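Local structure of endo-1,4-b-d-mannanase (1QNR) at residues C29-T33 with Q69-Q73; L50-W56 with M304-W308; N25-C29 with S40-H44; Y277-Q281 with D321-V325. The protein probably hydrolyses internal beta-1,4-mannosidic linkages in mannan polysaccharides, as a fungal glycoside hydrolase of family 5 with a TIM-barrel catalytic domain. One frame throughout, in Å; residues are numbered along the deposited sequence. Where two conformers were deposited one is given.

Contact 1 of 4, residues C29-T33 with Q69-Q73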
loop_
_atom_site.group_PDB
_atom_site.type_symbol
_atom_site.label_atom_id
_atom_site.label_comp_id
_atom_site.label_asym_id
_atom_site.label_seq_id
_atom_site.Cartn_x
_atom_site.Cartn_y
_atom_site.Cartn_z
ATOM N N CYS A 29 -8.909 8.131 -1.847
ATOM C CA CYS A 29 -9.735 7.924 -3.036
ATOM C C CYS A 29 -10.881 6.934 -2.779
ATOM O O CYS A 29 -12.036 7.033 -3.249
ATOM C CB CYS A 29 -8.769 7.344 -4.155
ATOM S SG CYS A 29 -7.782 8.625 -5.120
ATOM N N SER A 30 -10.586 5.926 -1.891
ATOM C CA SER A 30 -11.600 4.896 -1.550
ATOM C C SER A 30 -12.814 5.395 -0.787
ATOM O O SER A 30 -13.791 4.625 -0.700
ATOM C CB SER A 30 -10.939 3.844 -0.544
ATOM O OG SER A 30 -9.810 3.310 -1.263
ATOM N N PHE A 31 -12.756 6.612 -0.218
ATOM C CA PHE A 31 -13.861 7.083 0.636
ATOM C C PHE A 31 -14.599 8.258 -0.026
ATOM O O PHE A 31 -15.462 8.885 0.608
ATOM C CB PHE A 31 -13.263 7.515 2.017
ATOM C CG PHE A 31 -12.354 6.474 2.661
ATOM C CD1 PHE A 31 -12.708 5.109 2.603
ATOM C CD2 PHE A 31 -11.251 6.883 3.409
ATOM C CE1 PHE A 31 -11.835 4.162 3.227
ATOM C CE2 PHE A 31 -10.461 5.953 4.067
ATOM C CZ PHE A 31 -10.710 4.585 3.934
ATOM N N LEU A 32 -14.270 8.575 -1.257
ATOM C CA LEU A 32 -15.012 9.633 -2.000
ATOM C C LEU A 32 -16.434 9.137 -2.296
ATOM O O LEU A 32 -16.612 8.056 -2.886
ATOM C CB LEU A 32 -14.254 9.946 -3.302
ATOM C CG LEU A 32 -12.893 10.596 -3.114
ATOM C CD1 LEU A 32 -12.143 10.667 -4.464
ATOM C CD2 LEU A 32 -12.931 12.006 -2.496
ATOM N N THR A 33 -17.450 9.978 -2.069
ATOM C CA THR A 33 -18.830 9.533 -2.330
ATOM C C THR A 33 -19.386 10.103 -3.630
ATOM O O THR A 33 -20.397 9.576 -4.154
ATOM C CB THR A 33 -19.819 9.944 -1.231
ATOM O OG1 THR A 33 -19.833 11.361 -1.040
ATOM C CG2 THR A 33 -19.516 9.161 0.048
ATOM N N GLN A 69 -22.310 8.551 6.524
ATOM C CA GLN A 69 -20.866 8.383 6.653
ATOM C C GLN A 69 -20.399 7.006 6.127
ATOM O O GLN A 69 -21.172 6.042 6.314
ATOM C CB GLN A 69 -20.500 8.525 8.140
ATOM C CG GLN A 69 -20.856 9.945 8.629
ATOM C CD GLN A 69 -19.836 10.865 8.011
ATOM O OE1 GLN A 69 -18.650 10.536 8.027
ATOM N NE2 GLN A 69 -20.273 11.958 7.420
ATOM N N ILE A 70 -19.248 6.950 5.517
ATOM C CA ILE A 70 -18.754 5.666 4.963
ATOM C C ILE A 70 -18.176 4.786 6.078
ATOM O O ILE A 70 -17.459 5.259 6.993
ATOM C CB ILE A 70 -17.640 5.983 3.936
ATOM C CG1 ILE A 70 -18.172 6.870 2.789
ATOM C CG2 ILE A 70 -17.039 4.697 3.343
ATOM C CD1 ILE A 70 -19.453 6.379 2.212
ATOM N N TRP A 71 -18.472 3.487 5.974
ATOM C CA TRP A 71 -17.856 2.450 6.807
ATOM C C TRP A 71 -17.839 1.121 6.059
ATOM O O TRP A 71 -18.851 0.854 5.368
ATOM C CB TRP A 71 -18.566 2.324 8.199
ATOM C CG TRP A 71 -20.015 1.932 8.145
ATOM C CD1 TRP A 71 -21.052 2.764 7.780
ATOM C CD2 TRP A 71 -20.607 0.665 8.474
ATOM N NE1 TRP A 71 -22.242 2.069 7.893
ATOM C CE2 TRP A 71 -22.012 0.768 8.286
ATOM C CE3 TRP A 71 -20.064 -0.591 8.868
ATOM C CZ2 TRP A 71 -22.845 -0.320 8.524
ATOM C CZ3 TRP A 71 -20.905 -1.688 9.103
ATOM C CH2 TRP A 71 -22.294 -1.530 8.933
ATOM N N PHE A 72 -16.718 0.334 6.132
ATOM C CA PHE A 72 -16.711 -0.943 5.403
ATOM C C PHE A 72 -16.996 -2.103 6.385
ATOM O O PHE A 72 -17.520 -3.131 5.910
ATOM C CB PHE A 72 -15.380 -1.160 4.700
ATOM C CG PHE A 72 -15.038 -0.165 3.557
ATOM C CD1 PHE A 72 -16.005 0.677 2.998
ATOM C CD2 PHE A 72 -13.747 -0.124 3.045
ATOM C CE1 PHE A 72 -15.638 1.562 1.957
ATOM C CE2 PHE A 72 -13.370 0.746 2.011
ATOM C CZ PHE A 72 -14.350 1.578 1.479
ATOM N N GLN A 73 -16.636 -2.022 7.660
ATOM C CA GLN A 73 -16.852 -3.159 8.588
ATOM C C GLN A 73 -17.039 -2.624 10.014
ATOM O O GLN A 73 -16.259 -1.728 10.434
ATOM C CB GLN A 73 -15.591 -4.078 8.481
ATOM C CG GLN A 73 -15.686 -5.299 9.436
ATOM C CD GLN A 73 -14.563 -6.275 9.267
ATOM O OE1 GLN A 73 -14.711 -7.518 9.202
ATOM N NE2 GLN A 73 -13.264 -5.820 9.240
#
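Phe31 and Phe72 form an offset edge-to-face pair. The edge of Phe31 is turned toward the face of Phe72. The ring centroids are 5.8 Å apart and the planes make an angle of 62°. Phe31 CE1 makes the nearest touch, 3.9 Å from Phe72 CE2. Outside the pair, Phe31 also meets the ring of Tyr117.

Aliphatic packing forms the second group. The methyl CG2 of Thr33 lies 3.5 Å from Ile70 CD1, and the two side chains lie alongside, pointing opposite ways. With chi1 at 57°, Thr33 carries OG1 between the backbone N and the carbonyl carbon, and CG2 becomes the branch that meets the isoleucine. Ile70 CG2 reaches Phe31 more loosely, at 4.4 Å from CD1.

Loop oxygens form the third group. Ser30 O sits at the edge of the Phe72 ring, near its plane, 3.8 Å from CZ. That oxygen also accepts a hydrogen bond from Thr91 OG1 on helix 90-102. Ser30 OG bonds to Trp56 O. Phe31 O lies 4.0 Å from Ile70 CG1.

The contact joins two loops of the TIM barrel, the one between strand 21-25 and helix 35-47 and the one that follows strand 60-61. The side chains that meet are mostly apolar. The loops are therefore fitted to each other by ring and methyl shape, while the polar groups of Ser30 are satisfied by neighbours.

Contact 2 of 4, residues L50-W56 with M304-W308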
loop_
_atom_site.group_PDB
_atom_site.type_symbol
_atom_site.label_atom_id
_atom_site.label_comp_id
_atom_site.label_asym_id
_atom_site.label_seq_id
_atom_site.Cartn_x
_atom_site.Cartn_y
_atom_site.Cartn_z
ATOM N N LEU A 50 1.325 8.205 -14.604
ATOM C CA LEU A 50 1.451 7.220 -13.530
ATOM C C LEU A 50 0.585 6.008 -13.889
ATOM O O LEU A 50 -0.526 6.151 -14.466
ATOM C CB LEU A 50 0.988 7.873 -12.207
ATOM C CG LEU A 50 1.866 9.069 -11.756
ATOM C CD1 LEU A 50 1.265 9.671 -10.471
ATOM C CD2 LEU A 50 3.319 8.697 -11.530
ATOM N N LYS A 51 1.037 4.843 -13.445
ATOM C CA LYS A 51 0.323 3.596 -13.895
ATOM C C LYS A 51 -0.338 2.866 -12.750
ATOM O O LYS A 51 -1.235 1.977 -12.982
ATOM C CB LYS A 51 1.354 2.605 -14.526
ATOM C CG LYS A 51 1.759 3.079 -15.965
ATOM C CD LYS A 51 2.671 1.966 -16.599
ATOM C CE LYS A 51 2.977 2.393 -18.061
ATOM N NZ LYS A 51 3.850 1.333 -18.764
ATOM N N VAL A 52 -0.011 3.155 -11.484
ATOM C CA VAL A 52 -0.459 2.376 -10.298
ATOM C C VAL A 52 -0.835 3.337 -9.164
ATOM O O VAL A 52 -0.112 4.341 -8.938
ATOM C CB VAL A 52 0.675 1.427 -9.818
ATOM C CG1 VAL A 52 0.095 0.490 -8.707
ATOM C CG2 VAL A 52 1.231 0.537 -10.939
ATOM N N VAL A 53 -1.955 3.050 -8.501
ATOM C CA VAL A 53 -2.449 3.868 -7.381
ATOM C C VAL A 53 -2.652 2.923 -6.180
ATOM O O VAL A 53 -3.260 1.847 -6.317
ATOM C CB VAL A 53 -3.810 4.582 -7.691
ATOM C CG1 VAL A 53 -4.164 5.578 -6.568
ATOM C CG2 VAL A 53 -3.720 5.315 -9.002
ATOM N N ARG A 54 -2.194 3.366 -4.992
ATOM C CA ARG A 54 -2.412 2.580 -3.733
ATOM C C ARG A 54 -3.571 3.221 -2.980
ATOM O O ARG A 54 -3.531 4.446 -2.680
ATOM C CB ARG A 54 -1.084 2.497 -2.980
ATOM C CG ARG A 54 -1.217 1.618 -1.690
ATOM C CD ARG A 54 0.214 1.167 -1.294
ATOM N NE ARG A 54 0.254 0.510 0.044
ATOM C CZ ARG A 54 0.501 1.169 1.203
ATOM N NH1 ARG A 54 0.639 2.507 1.216
ATOM N NH2 ARG A 54 0.652 0.429 2.309
ATOM N N VAL A 55 -4.635 2.448 -2.681
ATOM C CA VAL A 55 -5.896 3.004 -2.020
ATOM C C VAL A 55 -6.187 2.146 -0.800
ATOM O O VAL A 55 -5.866 0.926 -0.803
ATOM C CB VAL A 55 -7.073 3.018 -3.039
ATOM C CG1 VAL A 55 -6.700 3.854 -4.283
ATOM C CG2 VAL A 55 -7.540 1.616 -3.465
ATOM N N TRP A 56 -6.868 2.708 0.228
ATOM C CA TRP A 56 -7.206 1.806 1.397
ATOM C C TRP A 56 -8.327 0.834 1.033
ATOM O O TRP A 56 -9.383 1.187 0.490
ATOM C CB TRP A 56 -7.616 2.638 2.623
ATOM C CG TRP A 56 -6.462 3.295 3.374
ATOM C CD1 TRP A 56 -6.688 4.108 4.462
ATOM C CD2 TRP A 56 -5.022 3.190 3.219
ATOM N NE1 TRP A 56 -5.476 4.468 5.016
ATOM C CE2 TRP A 56 -4.446 3.951 4.266
ATOM C CE3 TRP A 56 -4.176 2.538 2.274
ATOM C CZ2 TRP A 56 -3.051 4.061 4.472
ATOM C CZ3 TRP A 56 -2.772 2.691 2.495
ATOM C CH2 TRP A 56 -2.183 3.453 3.572
ATOM N N MET A 304 6.407 4.705 -5.623
ATOM C CA MET A 304 5.110 5.425 -5.414
ATOM C C MET A 304 5.294 6.412 -4.297
ATOM O O MET A 304 5.409 6.059 -3.094
ATOM C CB MET A 304 4.002 4.394 -5.025
ATOM C CG MET A 304 3.941 3.266 -6.080
ATOM S SD MET A 304 2.866 1.858 -5.712
ATOM C CE MET A 304 1.313 2.671 -5.870
ATOM N N PHE A 305 5.283 7.721 -4.604
ATOM C CA PHE A 305 5.424 8.731 -3.556
ATOM C C PHE A 305 4.181 8.794 -2.662
ATOM O O PHE A 305 3.046 8.481 -3.092
ATOM C CB PHE A 305 5.739 10.128 -4.143
ATOM C CG PHE A 305 4.672 10.737 -5.054
ATOM C CD1 PHE A 305 4.585 10.409 -6.397
ATOM C CD2 PHE A 305 3.693 11.573 -4.506
ATOM C CE1 PHE A 305 3.647 11.037 -7.221
ATOM C CE2 PHE A 305 2.718 12.170 -5.360
ATOM C CZ PHE A 305 2.673 11.860 -6.696
ATOM N N TRP A 306 4.406 9.218 -1.387
ATOM C CA TRP A 306 3.301 9.574 -0.486
ATOM C C TRP A 306 3.215 11.086 -0.442
ATOM O O TRP A 306 4.220 11.729 0.039
ATOM C CB TRP A 306 3.547 8.974 0.947
ATOM C CG TRP A 306 2.380 9.317 1.856
ATOM C CD1 TRP A 306 2.184 10.482 2.557
ATOM C CD2 TRP A 306 1.250 8.475 2.180
ATOM N NE1 TRP A 306 0.998 10.428 3.259
ATOM C CE2 TRP A 306 0.398 9.180 3.062
ATOM C CE3 TRP A 306 0.897 7.160 1.806
ATOM C CZ2 TRP A 306 -0.790 8.679 3.545
ATOM C CZ3 TRP A 306 -0.282 6.604 2.361
ATOM C CH2 TRP A 306 -1.137 7.348 3.207
ATOM N N GLN A 307 2.203 11.797 -0.993
ATOM C CA GLN A 307 0.979 11.197 -1.536
ATOM C C GLN A 307 0.346 12.200 -2.517
ATOM O O GLN A 307 0.688 13.403 -2.540
ATOM C CB GLN A 307 -0.057 10.933 -0.422
ATOM C CG GLN A 307 -0.537 12.217 0.347
ATOM C CD GLN A 307 -1.735 11.943 1.272
ATOM O OE1 GLN A 307 -2.616 11.124 1.058
ATOM N NE2 GLN A 307 -1.814 12.733 2.395
ATOM N N TRP A 308 -0.605 11.697 -3.357
ATOM C CA TRP A 308 -1.350 12.592 -4.245
ATOM C C TRP A 308 -2.269 13.557 -3.505
ATOM O O TRP A 308 -2.934 13.138 -2.545
ATOM C CB TRP A 308 -2.244 11.666 -5.164
ATOM C CG TRP A 308 -2.832 12.354 -6.393
ATOM C CD1 TRP A 308 -4.054 12.909 -6.528
ATOM C CD2 TRP A 308 -2.079 12.631 -7.592
ATOM N NE1 TRP A 308 -4.174 13.456 -7.827
ATOM C CE2 TRP A 308 -2.931 13.338 -8.473
ATOM C CE3 TRP A 308 -0.765 12.283 -8.012
ATOM C CZ2 TRP A 308 -2.548 13.738 -9.777
ATOM C CZ3 TRP A 308 -0.382 12.689 -9.312
ATOM C CH2 TRP A 308 -1.280 13.426 -10.169
#
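Met304 meets strand 52-54 through its terminal methyl. Met304 CE lies 3.7 Å from Arg54 N and 3.8 Å from Val52 CG1. The Met304 chain is extended at chi2 and bends at chi3 (70°), which turns CE onto the strand backbone. Arg54 CB is also 3.8 Å from Met304 CE.

Leucine and indole contacts complete this shell. Leu50 CD1 packs on the indole of Trp308, 3.6 Å from CZ3, and more loosely on Phe305. Trp56 CH2 comes to the edge of the Trp306 ring, 3.9 Å from CZ3. These six-membered rings lie obliquely, with planes at 42°.

Further out, strand 21-25 pairs in parallel with both strand 52-54 and strand 300-309. The contact thus spans one intervening strand of the barrel. Ile45 of helix 35-47 touches both Leu50 and Trp308. Ile107 lies against Val52 and Met304. The Arg54 guanidinium has Trp56 CZ3 over one face, 3.6 Å above its plane. Salt bridges to Glu165, Glu275 and Glu276 and hydrogen bonds to Asn25 and Asn168 hold the group. A cis peptide joins Trp306 to Gln307, and Trp306 NE1 bonds to Asp321.

The Trp306 side chain is about 7 Å from a bound mannopyranose, and Trp56 NE1 bonds to a glycerol. Apolar packing thus joins the strands, while the arginine is fixed beside the Trp56 ring by its charged and amide partners.

Contact 3 of 4, residues N25-C29 with S40-H44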
loop_
_atom_site.group_PDB
_atom_site.type_symbol
_atom_site.label_atom_id
_atom_site.label_comp_id
_atom_site.label_asym_id
_atom_site.label_seq_id
_atom_site.Cartn_x
_atom_site.Cartn_y
_atom_site.Cartn_z
ATOM N N ASN A 25 0.391 7.167 -3.975
ATOM C CA ASN A 25 -0.543 6.774 -2.923
ATOM C C ASN A 25 -1.725 7.727 -2.877
ATOM O O ASN A 25 -1.539 8.977 -2.946
ATOM C CB ASN A 25 0.136 6.843 -1.499
ATOM C CG ASN A 25 1.067 5.657 -1.339
ATOM O OD1 ASN A 25 0.709 4.545 -0.882
ATOM N ND2 ASN A 25 2.364 5.811 -1.712
ATOM N N CYS A 26 -2.947 7.181 -2.846
ATOM C CA CYS A 26 -4.192 7.965 -2.709
ATOM C C CYS A 26 -5.139 7.241 -1.788
ATOM O O CYS A 26 -6.158 6.634 -2.180
ATOM C CB CYS A 26 -4.812 8.197 -4.100
ATOM S SG CYS A 26 -6.293 9.336 -3.962
ATOM N N TYR A 27 -4.810 7.200 -0.465
ATOM C CA TYR A 27 -5.601 6.388 0.474
ATOM C C TYR A 27 -7.062 6.794 0.429
ATOM O O TYR A 27 -7.960 5.918 0.544
ATOM C CB TYR A 27 -5.044 6.412 1.937
ATOM C CG TYR A 27 -5.399 7.670 2.723
ATOM C CD1 TYR A 27 -6.638 7.739 3.408
ATOM C CD2 TYR A 27 -4.528 8.735 2.786
ATOM C CE1 TYR A 27 -6.961 8.931 4.086
ATOM C CE2 TYR A 27 -4.835 9.910 3.474
ATOM C CZ TYR A 27 -6.057 9.955 4.122
ATOM O OH TYR A 27 -6.395 11.135 4.839
ATOM N N TRP A 28 -7.253 8.105 0.281
ATOM C CA TRP A 28 -8.553 8.758 0.494
ATOM C C TRP A 28 -9.465 8.616 -0.723
ATOM O O TRP A 28 -10.708 8.832 -0.648
ATOM C CB TRP A 28 -8.282 10.256 0.829
ATOM C CG TRP A 28 -7.318 10.963 -0.101
ATOM C CD1 TRP A 28 -5.985 11.187 0.145
ATOM C CD2 TRP A 28 -7.578 11.546 -1.425
ATOM N NE1 TRP A 28 -5.398 11.837 -0.971
ATOM C CE2 TRP A 28 -6.370 12.066 -1.922
ATOM C CE3 TRP A 28 -8.743 11.664 -2.248
ATOM C CZ2 TRP A 28 -6.225 12.756 -3.147
ATOM C CZ3 TRP A 28 -8.585 12.302 -3.504
ATOM C CH2 TRP A 28 -7.347 12.821 -3.919
ATOM N N CYS A 29 -8.909 8.131 -1.847
ATOM C CA CYS A 29 -9.735 7.924 -3.036
ATOM C C CYS A 29 -10.881 6.934 -2.779
ATOM O O CYS A 29 -12.036 7.033 -3.249
ATOM C CB CYS A 29 -8.769 7.344 -4.155
ATOM S SG CYS A 29 -7.782 8.625 -5.120
ATOM N N SER A 40 -12.343 12.711 -11.784
ATOM C CA SER A 40 -11.377 13.774 -12.094
ATOM C C SER A 40 -9.996 13.448 -11.536
ATOM O O SER A 40 -8.976 13.702 -12.188
ATOM C CB SER A 40 -11.879 15.160 -11.627
ATOM O OG SER A 40 -12.164 15.200 -10.237
ATOM N N THR A 41 -9.925 12.863 -10.349
ATOM C CA THR A 41 -8.631 12.529 -9.739
ATOM C C THR A 41 -7.903 11.461 -10.579
ATOM O O THR A 41 -6.697 11.592 -10.893
ATOM C CB THR A 41 -8.878 12.009 -8.306
ATOM O OG1 THR A 41 -9.561 13.052 -7.539
ATOM C CG2 THR A 41 -7.546 11.678 -7.591
ATOM N N PHE A 42 -8.627 10.385 -10.975
ATOM C CA PHE A 42 -7.975 9.347 -11.805
ATOM C C PHE A 42 -7.661 9.861 -13.197
ATOM O O PHE A 42 -6.623 9.417 -13.792
ATOM C CB PHE A 42 -8.836 8.065 -11.809
ATOM C CG PHE A 42 -8.663 7.198 -10.594
ATOM C CD1 PHE A 42 -7.961 7.570 -9.443
ATOM C CD2 PHE A 42 -9.195 5.903 -10.639
ATOM C CE1 PHE A 42 -7.770 6.675 -8.354
ATOM C CE2 PHE A 42 -9.029 5.040 -9.578
ATOM C CZ PHE A 42 -8.318 5.418 -8.426
ATOM N N SER A 43 -8.442 10.794 -13.751
ATOM C CA SER A 43 -8.043 11.399 -15.043
ATOM C C SER A 43 -6.696 12.078 -14.914
ATOM O O SER A 43 -5.762 11.950 -15.727
ATOM C CB SER A 43 -9.163 12.378 -15.542
ATOM O OG SER A 43 -8.743 12.976 -16.809
ATOM N N HIS A 44 -6.443 12.839 -13.830
ATOM C CA HIS A 44 -5.179 13.573 -13.613
ATOM C C HIS A 44 -3.988 12.646 -13.371
ATOM O O HIS A 44 -2.877 12.869 -13.882
ATOM C CB HIS A 44 -5.363 14.497 -12.387
ATOM C CG HIS A 44 -6.444 15.508 -12.557
ATOM N ND1 HIS A 44 -6.973 16.137 -11.449
ATOM C CD2 HIS A 44 -7.111 16.045 -13.632
ATOM C CE1 HIS A 44 -7.945 16.981 -11.799
ATOM N NE2 HIS A 44 -8.053 16.951 -13.130
#
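Cys29 and Thr41 meet within the first beta-alpha unit of the TIM barrel. There the loop after strand 21-25 packs back on helix 35-47. The loop is tied by the Cys26-Cys29 disulfide, and the two cysteines enclose Tyr27 and Trp28. A backbone hydrogen bond from Cys29 N to Cys26 O, 3.1 Å long, closes the same short turn.

The disulfide lies over one face of the Trp28 indole. Cys26 SG is above the ring centre, 3.3 Å from the plane. Cys29 SG is higher and displaced toward the rim. Trp28 CG sits between its backbone N and carbonyl carbon (chi1 48°), which folds the ring back under the sulfurs. Its NE1 bonds to Trp308 O of strand 300-309.

Thr41 and Trp28 approach from opposite directions. The methyl CG2 of Thr41 touches Trp28 CH2 at 3.9 Å and lies equally far from Cys29 SG. It rests in the notch where the indole rim and the sulfur meet. With chi1 at -59°, OG1 is turned back to the helix, where it bonds to Asp37 O, and the methyl is the branch presented to the loop.

Phe42 comes to the disulfide obliquely. Its ring is also packed on Val95, Ser98 and His102 of helix 90-102, so the loop, its own helix and the next helix meet here. All the touching residues are buried, and the contact is plain structural packing. Cys29 SG makes a sulfur-aromatic contact with Phe42, 5.0 Å from the ring centroid, with CE1 the closest ring atom at 3.8 Å.

Contact 4 of 4, residues Y277-Q281 with D321-V325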
loop_
_atom_site.group_PDB
_atom_site.type_symbol
_atom_site.label_atom_id
_atom_site.label_comp_id
_atom_site.label_asym_id
_atom_site.label_seq_id
_atom_site.Cartn_x
_atom_site.Cartn_y
_atom_site.Cartn_z
ATOM N N TYR A 277 7.126 7.176 0.293
ATOM C CA TYR A 277 8.286 7.984 0.738
ATOM C C TYR A 277 7.866 9.458 0.799
ATOM O O TYR A 277 6.994 9.903 0.045
ATOM C CB TYR A 277 9.501 7.816 -0.186
ATOM C CG TYR A 277 9.274 8.103 -1.648
ATOM C CD1 TYR A 277 9.413 9.373 -2.241
ATOM C CD2 TYR A 277 8.931 7.069 -2.556
ATOM C CE1 TYR A 277 9.235 9.599 -3.589
ATOM C CE2 TYR A 277 8.748 7.285 -3.906
ATOM C CZ TYR A 277 8.880 8.554 -4.455
ATOM O OH TYR A 277 8.686 8.799 -5.818
ATOM N N GLY A 278 8.566 10.217 1.652
ATOM C CA GLY A 278 8.328 11.677 1.656
ATOM C C GLY A 278 9.402 12.347 2.511
ATOM O O GLY A 278 9.929 11.741 3.469
ATOM N N ALA A 279 9.613 13.626 2.230
ATOM C CA ALA A 279 10.479 14.520 3.051
ATOM C C ALA A 279 9.650 15.728 3.423
ATOM O O ALA A 279 9.085 16.378 2.537
ATOM C CB ALA A 279 11.713 14.927 2.240
ATOM N N GLN A 280 9.612 16.112 4.721
ATOM C CA GLN A 280 8.767 17.272 5.083
ATOM C C GLN A 280 9.401 18.581 4.612
ATOM O O GLN A 280 8.618 19.516 4.303
ATOM C CB GLN A 280 8.575 17.303 6.616
ATOM C CG GLN A 280 7.483 16.294 6.978
ATOM C CD GLN A 280 7.003 16.311 8.406
ATOM O OE1 GLN A 280 6.747 15.273 9.041
ATOM N NE2 GLN A 280 6.872 17.502 8.971
ATOM N N GLN A 281 10.723 18.651 4.676
ATOM C CA GLN A 281 11.336 19.927 4.219
ATOM C C GLN A 281 11.874 19.778 2.806
ATOM O O GLN A 281 12.446 18.733 2.416
ATOM C CB GLN A 281 12.457 20.315 5.220
ATOM C CG GLN A 281 12.130 20.152 6.708
ATOM C CD GLN A 281 11.034 21.051 7.255
ATOM O OE1 GLN A 281 10.040 20.832 7.964
ATOM N NE2 GLN A 281 11.318 22.311 6.856
ATOM N N ASP A 321 -1.787 16.029 3.949
ATOM C CA ASP A 321 -0.858 16.095 5.099
ATOM C C ASP A 321 0.397 16.825 4.638
ATOM O O ASP A 321 0.480 17.336 3.475
ATOM C CB ASP A 321 -0.609 14.661 5.627
ATOM C CG ASP A 321 0.230 13.763 4.729
ATOM O OD1 ASP A 321 0.743 14.194 3.675
ATOM O OD2 ASP A 321 0.299 12.542 5.173
ATOM N N PRO A 322 1.459 16.985 5.427
ATOM C CA PRO A 322 2.654 17.763 5.033
ATOM C C PRO A 322 3.457 17.139 3.903
ATOM O O PRO A 322 4.418 17.759 3.429
ATOM C CB PRO A 322 3.456 17.844 6.365
ATOM C CG PRO A 322 2.351 17.767 7.428
ATOM C CD PRO A 322 1.428 16.665 6.908
ATOM N N TYR A 323 3.147 15.887 3.481
ATOM C CA TYR A 323 3.842 15.224 2.385
ATOM C C TYR A 323 3.019 15.267 1.113
ATOM O O TYR A 323 3.447 14.699 0.053
ATOM C CB TYR A 323 3.946 13.726 2.847
ATOM C CG TYR A 323 4.854 13.493 4.063
ATOM C CD1 TYR A 323 6.219 13.723 3.983
ATOM C CD2 TYR A 323 4.282 12.981 5.209
ATOM C CE1 TYR A 323 7.079 13.444 5.093
ATOM C CE2 TYR A 323 5.131 12.666 6.313
ATOM C CZ TYR A 323 6.483 12.949 6.214
ATOM O OH TYR A 323 7.292 12.633 7.311
ATOM N N THR A 324 1.862 15.900 1.086
ATOM C CA THR A 324 1.064 15.958 -0.155
ATOM C C THR A 324 1.762 16.722 -1.269
ATOM O O THR A 324 2.347 17.825 -1.097
ATOM C CB THR A 324 -0.290 16.629 0.196
ATOM O OG1 THR A 324 -1.050 15.769 1.034
ATOM C CG2 THR A 324 -1.081 16.962 -1.081
ATOM N N VAL A 325 1.756 16.108 -2.486
ATOM C CA VAL A 325 2.238 16.737 -3.732
ATOM C C VAL A 325 0.969 17.046 -4.508
ATOM O O VAL A 325 0.251 16.147 -4.979
ATOM C CB VAL A 325 3.194 15.815 -4.514
ATOM C CG1 VAL A 325 3.569 16.489 -5.857
ATOM C CG2 VAL A 325 4.431 15.420 -3.695
HETATM O O HOH W 1 10.230 11.851 6.261
HETATM O O HOH W 2 6.545 17.391 1.647
#
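Gly278 and Tyr323 bring the two loop backbones closest, with CA atoms 5.8 Å apart, and a type I turn from Asp321 to Thr324 presents the tyrosine. Asp321 OD1 accepts from Tyr323 N (2.9 Å) from above the carboxylate plane, forming an Asx turn.

The Tyr323 ring lies along Gly278, with CE1 3.6 Å from Gly278 C. A beta carbon at position 278 would clash with Tyr323 CD1, so the bare glycine backbone suits this close approach. Ala279 N is at the edge of the ring, near its plane. Gln280 was modelled in two conformers. In one of them Gln280 CG approaches Tyr323 CE1, a detail left doubtful by the other.

Water reinforces the join. One molecule donates to Gly278 O (2.8 Å) and accepts from Tyr323 OH (3.2 Å). A second sits between Ala279 O and Pro322 O. If Tyr323 were an alanine, the Gly278 backbone would probably lose its ring cover and the first water its hydroxyl partner.

Tyr323 also meets Tyr243 edge-to-face and packs on Trp306. The Tyr323 side chain is about 7 Å from a bound mannopyranose. The first loop connects strand 272-277 to helix 283-295, where Glu287 accepts from Ala279 N. The second leads from strand 300-309 into strand 325-326, and Val325 bonds back to Gln307 and Gly309.

Overall arrangement
Contact 2 is the most central of the four, its centre about 8 Å from that of the chain. Contact 3 is also buried, whereas contacts 1 and 4 are partly buried, loop-to-loop joins further out. Contacts 1 and 3 share Cys29 and the loop before helix 35-47. Both touch contact 2, contact 1 by Phe31 on Trp56 and contact 3 by Cys26 N to Arg54 O. Contact 4 joins contact 2 through Trp306 with Asp321 and Gln307 with Val325. Chemistry follows position. Methionine, leucine and indole packing makes up contact 2, a disulfide and rings mark contact 3, rings and methyls make contact 1, and bridging water appears in contact 4.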